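Local atomic coordinates of bacterial fluorinating enzyme homolog (Thermus thermophilus, PDB entry 2CW5), a protein that catalyses the hydrolysis of S-adenosyl-L-methionine to adenosine and L-methionine, and works as a homotrimer without chlorinase or fluorinase activity. Residues 156-159 with 160-164; 89-92 with 93-97. All coordinates share one frame; numbering follows the deposited sequence.

Interaction 1: 156-159 with 160-164; sequences PEVP and VETLA
The methyl CG2 of Thr-162 lies over the pyrrolidine ring of Pro-159, 3.7 Å from Pro-159 CB, while its hydroxyl reaches the proline's carbonyl oxygen. Thr-162 OG1 donates to Pro-159 O across 2.6 Å, entering in the carbonyl plane. The same oxygen takes the backbone bond from Thr-162 N, 2.9 Å from Pro-159 O, and this donor stands above the carbonyl plane; one acceptor is thus held by two groups of a single residue, from different directions. A first torsion of 69° sets OG1 between the backbone N and the carbonyl carbon, within reach of the oxygen three residues back, while CG2 swings beside the backbone N and over the ring. With its proton directed at Pro-159 O, the hydroxyl also makes a hydrogen bond with NH2 of Arg-78, for which it can serve as acceptor. The motif is a single turn of 3-10 helix at 160-162, which follows strand 157-158 at the edge of the mixed sheet of the N-terminal domain; that strand is paired antiparallel with strand 107-110, and the chain after the turn heads for strand 175-181. A second bond of the turn joins Leu-163 N to Val-160 O at 3.0 Å. At the same CB of the proline, but from the rim of the ring, comes the carboxylate of Glu-161, its chain bent at chi2 (-91°), with Glu-161 OE1 3.1 Å from Pro-159 CB, a close carbon-oxygen approach rather than a polar bond. Val-158 sits farther off and crosses Thr-162 at about a right angle, its CG2 4.1 Å from Thr-162 OG1. Beyond the turn Leu-163, the one buried residue of the contact, packs against Pro-105 and Asp-92.

Interaction 2: 89-92 with 93-97; sequences VGPD and NGLFT
Between Pro-91 and Asn-93 the backbone doubles back through an inverse gamma turn centred on Asp-92, closed by a weak bond from Asn-93 N to Pro-91 O (3.0 Å). The chain corners at Gly-90 on leaving strand 87-89, and the direction from Asn-93 to Phe-96 is 135° from that of 89-92. A type I turn, Gly-94 to Thr-97, follows, where Gly-94 O accepts from both the amide and the hydroxyl of Thr-97. The amide of Asn-93 lies alongside the ring of Pro-91, pointing the same way, with Asn-93 ND2 3.5 Å from Pro-91 CG. Its first torsion of 59° brings OD1 round to accept from Leu-95 N (3.1 Å from Asn-93 OD1), an Asx turn, while ND2 donates to Val-69 O. A leucine here would probably cost Leu-95 N and Val-69 O the bonds they make with this amide and undo the Asx turn. Phe-96 sets its ring edge against the strand end, Phe-96 CZ 3.6 Å from Val-89 O, and Leu-95 CD2 meets Pro-91 CG at 4.2 Å. One water bridges Pro-91 O and Phe-96 N; another joins Asp-92 OD1 to Gly-94 N, while Asp-92 OD2 forms a salt bridge with Arg-78. Several backbone polar atoms are thus met by side chains, waters or each other, consistent with a well-defined bend where Pro-91 touches Asp-70, probably important for activity.

Both interactions are local turns that follow strands of the mixed sheet, 157-158 and 87-89, their centres 12 Å apart. Interaction 1 is a surface contact at the edge strand, where a single carbonyl held by one threonine does most of the work. Interaction 2 is buried nearer the middle of the chain, packed among helices 45-55 and 133-147 and strand 64-68, and combines an Asx turn and bridging waters with apolar packing. They touch directly: Asp-92 OD1 lies 2.8 Å from Ala-164 N, a probable hydrogen bond. Arg-78 is a partner common to both, tying surface turn to buried bend.

Interaction 1: 156-159 with 160-164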
# COMPACT_ATOMS: atom_id res chain seq x y z
N PRO C 156 -9.29 13.75 -30.00
CA PRO C 156 -10.31 13.41 -31.00
C PRO C 156 -11.30 12.34 -30.53
O PRO C 156 -10.93 11.38 -29.86
CB PRO C 156 -9.48 12.94 -32.19
CG PRO C 156 -8.30 12.30 -31.52
CD PRO C 156 -7.96 13.31 -30.44
N GLU C 157 -12.57 12.52 -30.89
CA GLU C 157 -13.60 11.56 -30.51
C GLU C 157 -13.56 10.35 -31.43
O GLU C 157 -13.33 10.48 -32.64
CB GLU C 157 -14.98 12.21 -30.56
CG GLU C 157 -16.15 11.24 -30.40
CD GLU C 157 -17.48 11.94 -30.21
OE1 GLU C 157 -17.73 12.95 -30.91
OE2 GLU C 157 -18.29 11.48 -29.38
N VAL C 158 -13.77 9.17 -30.86
CA VAL C 158 -13.78 7.94 -31.63
C VAL C 158 -15.06 7.16 -31.34
O VAL C 158 -15.66 7.32 -30.27
CB VAL C 158 -12.56 7.06 -31.30
CG1 VAL C 158 -11.28 7.80 -31.65
CG2 VAL C 158 -12.57 6.67 -29.82
N PRO C 159 -15.49 6.31 -32.28
CA PRO C 159 -16.70 5.49 -32.14
C PRO C 159 -16.57 4.50 -30.99
O PRO C 159 -15.56 3.79 -30.90
CB PRO C 159 -16.80 4.79 -33.49
CG PRO C 159 -16.09 5.72 -34.43
CD PRO C 159 -14.89 6.12 -33.61
N VAL C 160 -17.57 4.43 -30.12
CA VAL C 160 -17.52 3.49 -29.00
C VAL C 160 -17.41 2.06 -29.50
O VAL C 160 -16.89 1.19 -28.79
CB VAL C 160 -18.77 3.60 -28.09
CG1 VAL C 160 -18.73 4.89 -27.31
CG2 VAL C 160 -20.04 3.51 -28.92
N GLU C 161 -17.90 1.81 -30.71
CA GLU C 161 -17.83 0.46 -31.25
C GLU C 161 -16.39 0.03 -31.50
O GLU C 161 -16.11 -1.16 -31.64
CB GLU C 161 -18.66 0.34 -32.54
CG GLU C 161 -18.33 1.34 -33.64
CD GLU C 161 -19.16 2.61 -33.56
OE1 GLU C 161 -19.27 3.30 -34.60
OE2 GLU C 161 -19.69 2.93 -32.47
N THR C 162 -15.47 0.99 -31.56
CA THR C 162 -14.07 0.68 -31.79
C THR C 162 -13.33 0.32 -30.49
O THR C 162 -12.20 -0.14 -30.53
CB THR C 162 -13.32 1.85 -32.47
OG1 THR C 162 -13.19 2.95 -31.55
CG2 THR C 162 -14.07 2.32 -33.71
N LEU C 163 -13.99 0.53 -29.35
CA LEU C 163 -13.36 0.21 -28.07
C LEU C 163 -13.12 -1.30 -27.93
O LEU C 163 -13.92 -2.11 -28.39
CB LEU C 163 -14.24 0.70 -26.91
CG LEU C 163 -14.36 2.23 -26.80
CD1 LEU C 163 -15.33 2.59 -25.68
CD2 LEU C 163 -12.99 2.84 -26.53
N ALA C 164 -12.01 -1.66 -27.31
CA ALA C 164 -11.66 -3.07 -27.14
C ALA C 164 -12.39 -3.71 -25.96
O ALA C 164 -12.68 -3.05 -24.96
CB ALA C 164 -10.16 -3.21 -26.96

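Interaction 2: 89-92 with 93-97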
# COMPACT_ATOMS: atom_id res chain seq x y z
N VAL C 89 -11.31 6.31 -17.58
CA VAL C 89 -10.05 6.80 -18.13
C VAL C 89 -9.01 5.71 -17.97
O VAL C 89 -8.70 5.30 -16.85
CB VAL C 89 -9.57 8.08 -17.41
CG1 VAL C 89 -8.22 8.52 -17.96
CG2 VAL C 89 -10.61 9.17 -17.56
N GLY C 90 -8.48 5.23 -19.08
CA GLY C 90 -7.48 4.19 -19.02
C GLY C 90 -7.17 3.64 -20.40
O GLY C 90 -7.65 4.17 -21.40
N PRO C 91 -6.36 2.57 -20.47
CA PRO C 91 -5.98 1.94 -21.74
C PRO C 91 -7.13 1.21 -22.42
O PRO C 91 -7.98 0.61 -21.77
CB PRO C 91 -4.87 0.98 -21.31
CG PRO C 91 -5.32 0.57 -19.93
CD PRO C 91 -5.72 1.91 -19.33
N ASP C 92 -7.15 1.30 -23.75
CA ASP C 92 -8.18 0.66 -24.55
C ASP C 92 -7.72 -0.77 -24.81
O ASP C 92 -7.36 -1.13 -25.93
CB ASP C 92 -8.36 1.43 -25.86
CG ASP C 92 -9.54 0.93 -26.68
OD1 ASP C 92 -10.48 0.34 -26.11
OD2 ASP C 92 -9.54 1.16 -27.91
N ASN C 93 -7.73 -1.58 -23.75
CA ASN C 93 -7.30 -2.96 -23.85
C ASN C 93 -8.30 -3.94 -23.24
O ASN C 93 -7.95 -5.09 -22.96
CB ASN C 93 -5.93 -3.13 -23.18
CG ASN C 93 -5.93 -2.73 -21.71
OD1 ASN C 93 -6.99 -2.50 -21.12
ND2 ASN C 93 -4.74 -2.67 -21.11
N GLY C 94 -9.53 -3.49 -23.04
CA GLY C 94 -10.55 -4.37 -22.49
C GLY C 94 -10.67 -4.36 -20.98
O GLY C 94 -11.51 -5.06 -20.42
N LEU C 95 -9.81 -3.59 -20.33
CA LEU C 95 -9.81 -3.47 -18.88
C LEU C 95 -11.22 -3.16 -18.33
O LEU C 95 -11.63 -3.70 -17.29
CB LEU C 95 -8.85 -2.35 -18.47
CG LEU C 95 -8.85 -1.84 -17.02
CD1 LEU C 95 -8.57 -2.98 -16.07
CD2 LEU C 95 -7.80 -0.75 -16.86
N PHE C 96 -11.95 -2.30 -19.03
CA PHE C 96 -13.29 -1.88 -18.61
C PHE C 96 -14.46 -2.76 -19.10
O PHE C 96 -15.61 -2.39 -18.93
CB PHE C 96 -13.54 -0.44 -19.08
CG PHE C 96 -12.63 0.58 -18.44
CD1 PHE C 96 -12.74 0.90 -17.10
CD2 PHE C 96 -11.67 1.24 -19.21
CE1 PHE C 96 -11.92 1.87 -16.51
CE2 PHE C 96 -10.84 2.22 -18.64
CZ PHE C 96 -10.96 2.53 -17.28
N THR C 97 -14.16 -3.92 -19.70
CA THR C 97 -15.19 -4.81 -20.25
C THR C 97 -16.39 -5.10 -19.34
O THR C 97 -17.55 -4.92 -19.74
CB THR C 97 -14.58 -6.16 -20.68
OG1 THR C 97 -13.59 -5.94 -21.69
CG2 THR C 97 -15.66 -7.07 -21.25
O HOH W 1 -10.60 -0.74 -21.34
O HOH W 2 -11.11 -0.97 -24.05